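Local coordinates for putative sugar binding protein (Salmonella enterica subsp. enterica serovar Typhimurium, PDB 3KNZ) that probably binds carbohydrate derivatives, as SIS-domain proteins related to glucosamine-6-phosphate synthase do, although its exact ligand and activity are not established, at residues R285-A290 with I300-P305; P305-E308 with L314-P317; Q214-A219 with N310-N315. All blocks are in the same frame, centred on the assembly; numbering follows the deposited sequence.

Interaction 1 (R285-A290 with I300-P305); sequences RQDRLA and IYRIGP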
ATOM      1  N   ARG A 285      -6.824 -10.476  21.632  1.00 23.48           N
ATOM      2  CA  ARG A 285      -5.520  -9.928  21.256  1.00 23.78           C
ATOM      3  C   ARG A 285      -5.433  -8.400  21.379  1.00 23.90           C
ATOM      4  O   ARG A 285      -4.402  -7.869  21.800  1.00 24.10           O
ATOM      5  CB  ARG A 285      -5.122 -10.386  19.849  1.00 23.67           C
ATOM      6  CG  ARG A 285      -4.797 -11.871  19.776  1.00 26.02           C
ATOM      7  CD  ARG A 285      -4.413 -12.337  18.376  1.00 27.77           C
ATOM      8  NE  ARG A 285      -3.209 -11.693  17.835  1.00 30.18           N
ATOM      9  CZ  ARG A 285      -1.951 -12.036  18.132  1.00 29.65           C
ATOM     10  NH1 ARG A 285      -1.696 -12.991  19.018  1.00 30.14           N
ATOM     11  NH2 ARG A 285      -0.936 -11.393  17.562  1.00 27.93           N
ATOM     12  N   GLN A 286      -6.497  -7.687  21.028  1.00 23.73           N
ATOM     13  CA  GLN A 286      -6.465  -6.235  21.148  1.00 23.93           C
ATOM     14  C   GLN A 286      -6.425  -5.821  22.618  1.00 24.58           C
ATOM     15  O   GLN A 286      -5.717  -4.873  22.978  1.00 25.13           O
ATOM     16  CB  GLN A 286      -7.619  -5.565  20.391  1.00 22.82           C
ATOM     17  CG  GLN A 286      -7.520  -5.799  18.887  1.00 24.72           C
ATOM     18  CD  GLN A 286      -8.278  -4.786  18.037  1.00 24.98           C
ATOM     19  OE1 GLN A 286      -8.989  -3.913  18.546  1.00 28.49           O
ATOM     20  NE2 GLN A 286      -8.114  -4.895  16.725  1.00 23.33           N
ATOM     21  N   ASP A 287      -7.171  -6.527  23.466  1.00 24.48           N
ATOM     22  CA  ASP A 287      -7.171  -6.243  24.900  1.00 24.84           C
ATOM     23  C   ASP A 287      -5.793  -6.470  25.481  1.00 24.66           C
ATOM     24  O   ASP A 287      -5.322  -5.690  26.296  1.00 25.26           O
ATOM     25  CB  ASP A 287      -8.168  -7.132  25.644  1.00 25.11           C
ATOM     26  CG  ASP A 287      -9.597  -6.684  25.468  1.00 26.28           C
ATOM     27  OD1 ASP A 287      -9.828  -5.551  24.983  1.00 27.60           O
ATOM     28  OD2 ASP A 287     -10.491  -7.469  25.839  1.00 30.96           O
ATOM     29  N   ARG A 288      -5.158  -7.555  25.064  1.00 24.83           N
ATOM     30  CA  ARG A 288      -3.831  -7.884  25.530  1.00 25.72           C
ATOM     31  C   ARG A 288      -2.867  -6.757  25.154  1.00 24.86           C
ATOM     32  O   ARG A 288      -2.083  -6.303  25.980  1.00 24.99           O
ATOM     33  CB  ARG A 288      -3.372  -9.194  24.895  1.00 27.02           C
ATOM     34  CG  ARG A 288      -2.078  -9.760  25.457  1.00 31.61           C
ATOM     35  CD  ARG A 288      -2.326 -10.586  26.707  1.00 41.87           C
ATOM     36  NE  ARG A 288      -1.071 -11.095  27.263  1.00 48.98           N
ATOM     37  CZ  ARG A 288      -0.489 -10.647  28.375  1.00 54.09           C
ATOM     38  NH1 ARG A 288      -1.059  -9.694  29.111  1.00 55.27           N
ATOM     39  NH2 ARG A 288       0.660 -11.181  28.773  1.00 56.81           N
ATOM     40  N   LEU A 289      -2.925  -6.298  23.911  1.00 23.91           N
ATOM     41  CA  LEU A 289      -2.032  -5.233  23.490  1.00 24.35           C
ATOM     42  C   LEU A 289      -2.254  -3.976  24.315  1.00 24.59           C
ATOM     43  O   LEU A 289      -1.291  -3.322  24.720  1.00 25.50           O
ATOM     44  CB  LEU A 289      -2.193  -4.892  22.001  1.00 24.43           C
ATOM     45  CG  LEU A 289      -1.194  -3.819  21.515  1.00 24.95           C
ATOM     46  CD1 LEU A 289       0.252  -4.303  21.658  1.00 22.84           C
ATOM     47  CD2 LEU A 289      -1.444  -3.404  20.089  1.00 25.66           C
ATOM     48  N   ALA A 290      -3.521  -3.634  24.543  1.00 24.31           N
ATOM     49  CA  ALA A 290      -3.871  -2.439  25.303  1.00 23.87           C
ATOM     50  C   ALA A 290      -3.375  -2.564  26.736  1.00 23.90           C
ATOM     51  O   ALA A 290      -2.877  -1.600  27.302  1.00 25.03           O
ATOM     52  CB  ALA A 290      -5.380  -2.186  25.264  1.00 22.23           C
ATOM     53  N   ILE A 300      -3.443   5.739  25.879  1.00 22.88           N
ATOM     54  CA  ILE A 300      -4.133   4.714  25.101  1.00 23.27           C
ATOM     55  C   ILE A 300      -5.617   5.064  25.074  1.00 23.31           C
ATOM     56  O   ILE A 300      -6.220   5.263  26.120  1.00 23.81           O
ATOM     57  CB  ILE A 300      -3.877   3.321  25.683  1.00 22.90           C
ATOM     58  CG1 ILE A 300      -2.401   2.971  25.466  1.00 24.29           C
ATOM     59  CG2 ILE A 300      -4.770   2.294  25.025  1.00 20.05           C
ATOM     60  CD1 ILE A 300      -1.958   1.709  26.151  1.00 27.43           C
ATOM     61  N   TYR A 301      -6.178   5.167  23.867  1.00 24.01           N
ATOM     62  CA  TYR A 301      -7.577   5.556  23.658  1.00 23.81           C
ATOM     63  C   TYR A 301      -8.287   4.530  22.782  1.00 24.27           C
ATOM     64  O   TYR A 301      -7.951   4.372  21.612  1.00 24.70           O
ATOM     65  CB  TYR A 301      -7.634   6.925  22.974  1.00 23.43           C
ATOM     66  CG  TYR A 301      -6.850   8.001  23.688  1.00 24.50           C
ATOM     67  CD1 TYR A 301      -5.479   8.145  23.478  1.00 25.06           C
ATOM     68  CD2 TYR A 301      -7.472   8.873  24.574  1.00 24.26           C
ATOM     69  CE1 TYR A 301      -4.760   9.117  24.130  1.00 24.83           C
ATOM     70  CE2 TYR A 301      -6.761   9.848  25.228  1.00 25.10           C
ATOM     71  CZ  TYR A 301      -5.408   9.968  25.004  1.00 25.91           C
ATOM     72  OH  TYR A 301      -4.699  10.950  25.651  1.00 28.66           O
ATOM     73  N   ARG A 302      -9.279   3.853  23.345  1.00 24.44           N
ATOM     74  CA  ARG A 302     -10.006   2.811  22.635  1.00 24.78           C
ATOM     75  C   ARG A 302     -11.418   3.261  22.276  1.00 24.39           C
ATOM     76  O   ARG A 302     -12.101   3.890  23.072  1.00 24.89           O
ATOM     77  CB  ARG A 302     -10.017   1.529  23.483  1.00 25.61           C
ATOM     78  CG  ARG A 302      -8.623   0.906  23.632  1.00 25.87           C
ATOM     79  CD  ARG A 302      -8.525  -0.127  24.751  1.00 30.17           C
ATOM     80  NE  ARG A 302      -9.316  -1.337  24.520  1.00 34.09           N
ATOM     81  CZ  ARG A 302      -8.905  -2.398  23.832  1.00 37.11           C
ATOM     82  NH1 ARG A 302      -7.709  -2.409  23.274  1.00 49.36           N
ATOM     83  NH2 ARG A 302      -9.690  -3.448  23.684  1.00 34.78           N
ATOM     84  N   ILE A 303     -11.837   2.938  21.056  1.00 23.99           N
ATOM     85  CA  ILE A 303     -13.143   3.323  20.545  1.00 23.01           C
ATOM     86  C   ILE A 303     -13.954   2.096  20.186  1.00 22.95           C
ATOM     87  O   ILE A 303     -13.569   1.329  19.316  1.00 21.59           O
ATOM     88  CB  ILE A 303     -13.004   4.169  19.270  1.00 23.19           C
ATOM     89  CG1 ILE A 303     -12.215   5.455  19.555  1.00 22.16           C
ATOM     90  CG2 ILE A 303     -14.380   4.495  18.704  1.00 21.12           C
ATOM     91  CD1 ILE A 303     -11.740   6.177  18.295  1.00 20.46           C
ATOM     92  N   GLY A 304     -15.085   1.914  20.855  1.00 24.16           N
ATOM     93  CA  GLY A 304     -15.947   0.769  20.580  1.00 24.81           C
ATOM     94  C   GLY A 304     -17.158   0.738  21.483  1.00 25.04           C
ATOM     95  O   GLY A 304     -17.274   1.560  22.386  1.00 25.65           O
ATOM     96  N   PRO A 305     -18.074  -0.206  21.238  1.00 25.41           N
ATOM     97  CA  PRO A 305     -19.278  -0.347  22.055  1.00 25.80           C
ATOM     98  C   PRO A 305     -19.028  -0.969  23.422  1.00 26.76           C
ATOM     99  O   PRO A 305     -19.735  -0.645  24.370  1.00 27.84           O
ATOM    100  CB  PRO A 305     -20.176  -1.263  21.217  1.00 25.45           C
ATOM    101  CG  PRO A 305     -19.252  -2.004  20.344  1.00 26.01           C
ATOM    102  CD  PRO A 305     -18.091  -1.097  20.069  1.00 25.19           C
TER

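Interaction 2 (P305-E308 with L314-P317); sequences PQVE and LNFP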
ATOM      1  N   PRO A 305     -18.074  -0.206  21.238  1.00 25.41           N
ATOM      2  CA  PRO A 305     -19.278  -0.347  22.055  1.00 25.80           C
ATOM      3  C   PRO A 305     -19.028  -0.969  23.422  1.00 26.76           C
ATOM      4  O   PRO A 305     -19.735  -0.645  24.370  1.00 27.84           O
ATOM      5  CB  PRO A 305     -20.176  -1.263  21.217  1.00 25.45           C
ATOM      6  CG  PRO A 305     -19.252  -2.004  20.344  1.00 26.01           C
ATOM      7  CD  PRO A 305     -18.091  -1.097  20.069  1.00 25.19           C
ATOM      8  N   GLN A 306     -18.037  -1.846  23.541  1.00 27.63           N
ATOM      9  CA  GLN A 306     -17.769  -2.494  24.829  1.00 28.13           C
ATOM     10  C   GLN A 306     -16.427  -2.132  25.479  1.00 27.61           C
ATOM     11  O   GLN A 306     -15.964  -2.819  26.378  1.00 27.34           O
ATOM     12  CB  GLN A 306     -17.955  -4.010  24.704  1.00 28.36           C
ATOM     13  CG  GLN A 306     -19.434  -4.394  24.670  1.00 33.79           C
ATOM     14  CD  GLN A 306     -19.672  -5.887  24.567  1.00 40.11           C
ATOM     15  OE1 GLN A 306     -19.443  -6.499  23.520  1.00 44.44           O
ATOM     16  NE2 GLN A 306     -20.178  -6.476  25.645  1.00 44.95           N
ATOM     17  N   VAL A 307     -15.819  -1.038  25.044  1.00 28.04           N
ATOM     18  CA  VAL A 307     -14.562  -0.612  25.632  1.00 28.03           C
ATOM     19  C   VAL A 307     -14.845  -0.113  27.042  1.00 29.55           C
ATOM     20  O   VAL A 307     -15.913   0.452  27.305  1.00 29.00           O
ATOM     21  CB  VAL A 307     -13.868   0.484  24.796  1.00 27.76           C
ATOM     22  CG1 VAL A 307     -13.586  -0.032  23.388  1.00 25.56           C
ATOM     23  CG2 VAL A 307     -14.702   1.756  24.747  1.00 25.91           C
ATOM     24  N   GLU A 308     -13.900  -0.338  27.952  1.00 31.03           N
ATOM     25  CA  GLU A 308     -14.072   0.095  29.334  1.00 32.40           C
ATOM     26  C   GLU A 308     -14.351   1.589  29.365  1.00 32.32           C
ATOM     27  O   GLU A 308     -13.740   2.365  28.626  1.00 32.42           O
ATOM     28  CB  GLU A 308     -12.849  -0.221  30.188  1.00 32.96           C
ATOM     29  CG  GLU A 308     -13.117   0.015  31.666  1.00 37.44           C
ATOM     30  CD  GLU A 308     -11.897  -0.173  32.534  1.00 44.93           C
ATOM     31  OE1 GLU A 308     -10.789  -0.346  31.979  1.00 49.98           O
ATOM     32  OE2 GLU A 308     -12.049  -0.133  33.776  1.00 47.88           O
ATOM     33  N   LEU A 314     -13.781   5.992  24.104  1.00 24.11           N
ATOM     34  CA  LEU A 314     -15.061   6.429  23.565  1.00 23.77           C
ATOM     35  C   LEU A 314     -15.984   5.232  23.535  1.00 23.19           C
ATOM     36  O   LEU A 314     -16.081   4.537  22.521  1.00 22.35           O
ATOM     37  CB  LEU A 314     -14.931   7.026  22.155  1.00 23.86           C
ATOM     38  CG  LEU A 314     -16.265   7.301  21.425  1.00 24.25           C
ATOM     39  CD1 LEU A 314     -17.296   7.976  22.343  1.00 17.13           C
ATOM     40  CD2 LEU A 314     -16.054   8.109  20.133  1.00 20.77           C
ATOM     41  N   ASN A 315     -16.621   4.962  24.668  1.00 23.61           N
ATOM     42  CA  ASN A 315     -17.595   3.891  24.732  1.00 24.24           C
ATOM     43  C   ASN A 315     -18.899   4.456  24.186  1.00 23.98           C
ATOM     44  O   ASN A 315     -19.457   5.398  24.739  1.00 23.90           O
ATOM     45  CB  ASN A 315     -17.752   3.378  26.154  1.00 24.94           C
ATOM     46  CG  ASN A 315     -18.777   2.275  26.257  1.00 27.37           C
ATOM     47  OD1 ASN A 315     -19.959   2.493  26.007  1.00 29.61           O
ATOM     48  ND2 ASN A 315     -18.332   1.085  26.652  1.00 29.99           N
ATOM     49  N   PHE A 316     -19.365   3.897  23.078  1.00 23.90           N
ATOM     50  CA  PHE A 316     -20.553   4.401  22.413  1.00 24.40           C
ATOM     51  C   PHE A 316     -21.320   3.266  21.740  1.00 24.13           C
ATOM     52  O   PHE A 316     -20.718   2.359  21.177  1.00 24.80           O
ATOM     53  CB  PHE A 316     -20.136   5.454  21.382  1.00 24.70           C
ATOM     54  CG  PHE A 316     -21.265   5.960  20.531  1.00 25.74           C
ATOM     55  CD1 PHE A 316     -22.007   7.065  20.925  1.00 25.37           C
ATOM     56  CD2 PHE A 316     -21.577   5.338  19.327  1.00 24.91           C
ATOM     57  CE1 PHE A 316     -23.056   7.535  20.140  1.00 25.46           C
ATOM     58  CE2 PHE A 316     -22.612   5.807  18.537  1.00 26.29           C
ATOM     59  CZ  PHE A 316     -23.356   6.907  18.945  1.00 25.37           C
ATOM     60  N   PRO A 317     -22.657   3.318  21.791  1.00 23.76           N
ATOM     61  CA  PRO A 317     -23.474   2.260  21.195  1.00 23.88           C
ATOM     62  C   PRO A 317     -23.528   2.292  19.664  1.00 23.77           C
ATOM     63  O   PRO A 317     -24.549   2.628  19.088  1.00 24.43           O
ATOM     64  CB  PRO A 317     -24.864   2.532  21.786  1.00 23.51           C
ATOM     65  CG  PRO A 317     -24.879   3.997  22.053  1.00 22.39           C
ATOM     66  CD  PRO A 317     -23.481   4.348  22.454  1.00 23.43           C
TER

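Interaction 3 (Q214-A219 with N310-N315); sequences QTNALA and NGLNLN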
ATOM      1  N   GLN A 214     -13.212  16.647  23.180  1.00 31.29           N
ATOM      2  CA  GLN A 214     -12.946  17.752  24.099  1.00 32.01           C
ATOM      3  C   GLN A 214     -12.417  17.240  25.447  1.00 32.24           C
ATOM      4  O   GLN A 214     -11.554  17.872  26.041  1.00 32.45           O
ATOM      5  CB  GLN A 214     -14.180  18.645  24.264  1.00 31.87           C
ATOM      6  CG  GLN A 214     -14.506  19.433  22.993  1.00 34.25           C
ATOM      7  CD  GLN A 214     -15.815  20.206  23.066  1.00 37.58           C
ATOM      8  OE1 GLN A 214     -16.519  20.179  24.075  1.00 42.30           O
ATOM      9  NE2 GLN A 214     -16.148  20.898  21.984  1.00 36.60           N
ATOM     10  N   THR A 215     -12.907  16.090  25.910  1.00 32.87           N
ATOM     11  CA  THR A 215     -12.439  15.510  27.177  1.00 33.45           C
ATOM     12  C   THR A 215     -10.990  15.036  27.080  1.00 34.06           C
ATOM     13  O   THR A 215     -10.243  15.115  28.052  1.00 34.38           O
ATOM     14  CB  THR A 215     -13.299  14.300  27.638  1.00 34.11           C
ATOM     15  OG1 THR A 215     -14.680  14.682  27.743  1.00 34.34           O
ATOM     16  CG2 THR A 215     -12.809  13.776  29.000  1.00 32.89           C
ATOM     17  N   ASN A 216     -10.596  14.545  25.908  1.00 34.80           N
ATOM     18  CA  ASN A 216      -9.233  14.049  25.696  1.00 35.13           C
ATOM     19  C   ASN A 216      -8.405  14.952  24.783  1.00 36.39           C
ATOM     20  O   ASN A 216      -7.467  14.502  24.117  1.00 36.66           O
ATOM     21  CB  ASN A 216      -9.306  12.630  25.152  1.00 34.52           C
ATOM     22  CG  ASN A 216      -9.952  11.689  26.135  1.00 33.68           C
ATOM     23  OD1 ASN A 216      -9.427  11.476  27.226  1.00 32.40           O
ATOM     24  ND2 ASN A 216     -11.097  11.126  25.766  1.00 33.10           N
ATOM     25  N   ALA A 217      -8.754  16.238  24.787  1.00 37.45           N
ATOM     26  CA  ALA A 217      -8.084  17.246  23.972  1.00 38.04           C
ATOM     27  C   ALA A 217      -6.606  17.376  24.320  1.00 39.02           C
ATOM     28  O   ALA A 217      -5.738  16.959  23.549  1.00 39.67           O
ATOM     29  CB  ALA A 217      -8.783  18.603  24.147  1.00 37.46           C
ATOM     30  N   LEU A 218      -6.345  17.951  25.495  1.00 39.96           N
ATOM     31  CA  LEU A 218      -4.986  18.227  25.982  1.00 40.29           C
ATOM     32  C   LEU A 218      -4.013  17.040  25.889  1.00 40.47           C
ATOM     33  O   LEU A 218      -2.884  17.195  25.413  1.00 41.19           O
ATOM     34  CB  LEU A 218      -5.047  18.757  27.426  1.00 40.19           C
ATOM     35  CG  LEU A 218      -5.727  20.125  27.591  1.00 41.17           C
ATOM     36  CD1 LEU A 218      -6.017  20.445  29.056  1.00 39.55           C
ATOM     37  CD2 LEU A 218      -4.888  21.230  26.937  1.00 39.45           C
ATOM     38  N   ALA A 219      -4.445  15.863  26.337  1.00 39.93           N
ATOM     39  CA  ALA A 219      -3.587  14.682  26.313  1.00 39.23           C
ATOM     40  C   ALA A 219      -3.036  14.413  24.909  1.00 39.47           C
ATOM     41  O   ALA A 219      -1.831  14.194  24.734  1.00 39.43           O
ATOM     42  CB  ALA A 219      -4.349  13.468  26.835  1.00 39.05           C
ATOM     43  N   ASN A 310     -13.559   4.396  30.972  1.00 31.39           N
ATOM     44  CA  ASN A 310     -12.699   5.342  31.688  1.00 29.63           C
ATOM     45  C   ASN A 310     -12.835   6.657  30.931  1.00 29.66           C
ATOM     46  O   ASN A 310     -13.575   6.724  29.944  1.00 30.58           O
ATOM     47  CB  ASN A 310     -11.243   4.881  31.709  1.00 28.52           C
ATOM     48  CG  ASN A 310     -10.648   4.724  30.312  1.00 28.87           C
ATOM     49  OD1 ASN A 310     -11.256   5.090  29.304  1.00 27.81           O
ATOM     50  ND2 ASN A 310      -9.446   4.174  30.251  1.00 27.91           N
ATOM     51  N   GLY A 311     -12.130   7.699  31.344  1.00 28.82           N
ATOM     52  CA  GLY A 311     -12.260   8.981  30.647  1.00 28.28           C
ATOM     53  C   GLY A 311     -11.678   8.979  29.242  1.00 27.97           C
ATOM     54  O   GLY A 311     -12.175   9.659  28.341  1.00 28.22           O
ATOM     55  N   LEU A 312     -10.634   8.182  29.057  1.00 27.60           N
ATOM     56  CA  LEU A 312      -9.896   8.121  27.798  1.00 26.34           C
ATOM     57  C   LEU A 312     -10.669   7.542  26.610  1.00 25.28           C
ATOM     58  O   LEU A 312     -10.646   8.105  25.516  1.00 23.99           O
ATOM     59  CB  LEU A 312      -8.627   7.292  28.010  1.00 25.95           C
ATOM     60  CG  LEU A 312      -7.711   7.735  29.155  1.00 26.77           C
ATOM     61  CD1 LEU A 312      -6.582   6.723  29.339  1.00 25.72           C
ATOM     62  CD2 LEU A 312      -7.167   9.143  28.922  1.00 24.22           C
ATOM     63  N   ASN A 313     -11.340   6.415  26.824  1.00 24.59           N
ATOM     64  CA  ASN A 313     -12.039   5.722  25.742  1.00 23.80           C
ATOM     65  C   ASN A 313     -13.332   6.377  25.297  1.00 23.86           C
ATOM     66  O   ASN A 313     -13.898   7.207  26.006  1.00 24.66           O
ATOM     67  CB  ASN A 313     -12.367   4.293  26.166  1.00 23.59           C
ATOM     68  CG  ASN A 313     -11.145   3.487  26.479  1.00 22.96           C
ATOM     69  OD1 ASN A 313     -10.036   3.845  26.097  1.00 24.29           O
ATOM     70  ND2 ASN A 313     -11.336   2.383  27.188  1.00 23.76           N
ATOM     71  N   LEU A 314     -13.781   5.992  24.104  1.00 24.11           N
ATOM     72  CA  LEU A 314     -15.061   6.429  23.565  1.00 23.77           C
ATOM     73  C   LEU A 314     -15.984   5.232  23.535  1.00 23.19           C
ATOM     74  O   LEU A 314     -16.081   4.537  22.521  1.00 22.35           O
ATOM     75  CB  LEU A 314     -14.931   7.026  22.155  1.00 23.86           C
ATOM     76  CG  LEU A 314     -16.265   7.301  21.425  1.00 24.25           C
ATOM     77  CD1 LEU A 314     -17.296   7.976  22.343  1.00 17.13           C
ATOM     78  CD2 LEU A 314     -16.054   8.109  20.133  1.00 20.77           C
ATOM     79  N   ASN A 315     -16.621   4.962  24.668  1.00 23.61           N
ATOM     80  CA  ASN A 315     -17.595   3.891  24.732  1.00 24.24           C
ATOM     81  C   ASN A 315     -18.899   4.456  24.186  1.00 23.98           C
ATOM     82  O   ASN A 315     -19.457   5.398  24.739  1.00 23.90           O
ATOM     83  CB  ASN A 315     -17.752   3.378  26.154  1.00 24.94           C
ATOM     84  CG  ASN A 315     -18.777   2.275  26.257  1.00 27.37           C
ATOM     85  OD1 ASN A 315     -19.959   2.493  26.007  1.00 29.61           O
ATOM     86  ND2 ASN A 315     -18.332   1.085  26.652  1.00 29.99           N
TER

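Interaction 1 (R285-A290 with I300-P305)
R302 reaches from its strand to helix 284-296 and spends the two ends of its guanidinium on different partners; its chain bends at chi3, which brings the group against the helix. NH2 forms a salt bridge with D287, lying 2.5 Å from OD1, and the carboxylate and guanidinium planes are turned 52° apart, so the pairing is not a flat two-pronged one. NH1 donates instead to the backbone O of Q286 at 3.2 Å. That bond is bent, with 137° at the hydrogen, and comes in from above the carbonyl plane; on the opposite face the same oxygen takes the helical bond from A290 N. The methyl of A290 sits close beside the group, its CB 3.8 Å from R302 CD. Helix and strand belong to the beta-alpha-beta unit strand 273-278, helix 284-296, strand 300-304 in the second SIS-like parallel sheet, residues 285-290 running nearly antiparallel (158°) to strand 300-304. At the start of the strand, I300 CD1 rests on the A290 carbonyl, 3.6 Å from its O. Further out, D279 makes a second salt bridge to R302 NH2, so this nitrogen has two carboxylate partners, while M277 of the neighbouring strand packs against both R302 and A290.

Interaction 2 (P305-E308 with L314-P317)
N315 ND2 donates to the backbone O of V307 over 2.6 Å, the shortest polar bond between P305-E308 and L314-P317. It is nearly straight, 167° at the hydrogen, and flat at both ends: the donor lies in the carbonyl plane of V307, and the acceptor lies in the plane of the N315 amide. The setting is the edge of a parallel, SIS-like sheet, where strand 300-304 is followed by the short outermost strand 314-315. Strands 273-278 and 300-304 are joined through helix 284-296, whereas here the crossover has neither helix nor strand, and the contact sets the start of the connection beside the strand it leads into. With CG anti to the backbone N (chi1 179°), N315 sends its amide back across the loop toward V307. A second carbonyl is near: P305 O stands 3.2 Å from N315 ND2.

V307 supplies the nonpolar half. The V307 and N315 side chains lie alongside each other, pointing opposite ways, and CG2 of V307 comes to 3.6 Å from N315 CA, with N315 CB about as near. The same methyl lies 3.8 Å from L314 O, over the strand's backbone. One residue further along the loop, E308 O accepts a hydrogen bond from N313 ND2, a second asparagine holding this turn.

At the other end, the CB of F316 points away from the loop, and its side chain packs on L205 and A208 of helix 185-215 and meets F318 edge-to-face. Its backbone faces P305 instead: P305 CA lies 3.2 Å from F316 O in a CA-H...O contact with 141° at the hydrogen, and P305 CB is 3.7 Å from that oxygen.

Interaction 3 (Q214-A219 with N310-N315)
N216 carries this contact, reaching with its amide to the backbone of G311 and L312. From CB, which points toward the loop, the side chain runs with CG anti to its own carbonyl carbon (chi1 -63°), and CG comes to 3.7 Å from G311 O. The amide then splits its two heavy atoms. OD1 rests on L312, 3.4 Å from CA of that residue and 3.7 Å from its CD2, and it also lies near G311 O, another acceptor, without bonding to it. ND2 does the polar work and donates to G311 O at 3.2 Å, with 156° at the hydrogen; the acceptor lies close to the amide plane of N216, while the donor is tilted 21° from the carbonyl plane of G311. L312 O is also close to ND2, but the angle is poor. W212, back in the helix that N216 has just left, meets both groups: its O takes a weak second bond from N216 ND2, and its indole NE1 donates a hydrogen bond to L312 O.

N216 is the break between two helices: it is the first residue after helix 185-215 to leave helical angles, and it occupies the N-cap position of helix 217-221 without making a capping bond. Its amide faces the loop leading into edge strand 314-315 of the second SIS-like sheet. That loop has its own brace, an Asx motif in which N310 OD1 accepts from N313 N over 2.8 Å. N313 in turn offers OD1 to R302 N on strand 300-304, fastening the loop to the sheet. Beside N216, T215 CG2 lies 4.2 Å from G311 O, whereas T215 OG1 is bound to A211 O in its own helix.

Along the chain, the break between helices 185-215 and 217-221 comes first, and its partner loop arrives only at 310-315, so interaction 3 closes a loop of 90 intervening residues that takes in most of the second sheet. Interaction 1 is nested inside it, closing the short helix-to-strand step from 285-290 to 300-305. Interaction 2 starts at P305, where interaction 1 ends, and finishes on strand 314-315 and the two residues after it, sharing L314 and N315 with interaction 3. Backbone bonds R302 O to L314 N and G304 O to F316 N pair the last two strands. Helix 284-296 is thus tied to strand 300-304, and the break after helix 185-215 to the loop entering edge strand 314-315.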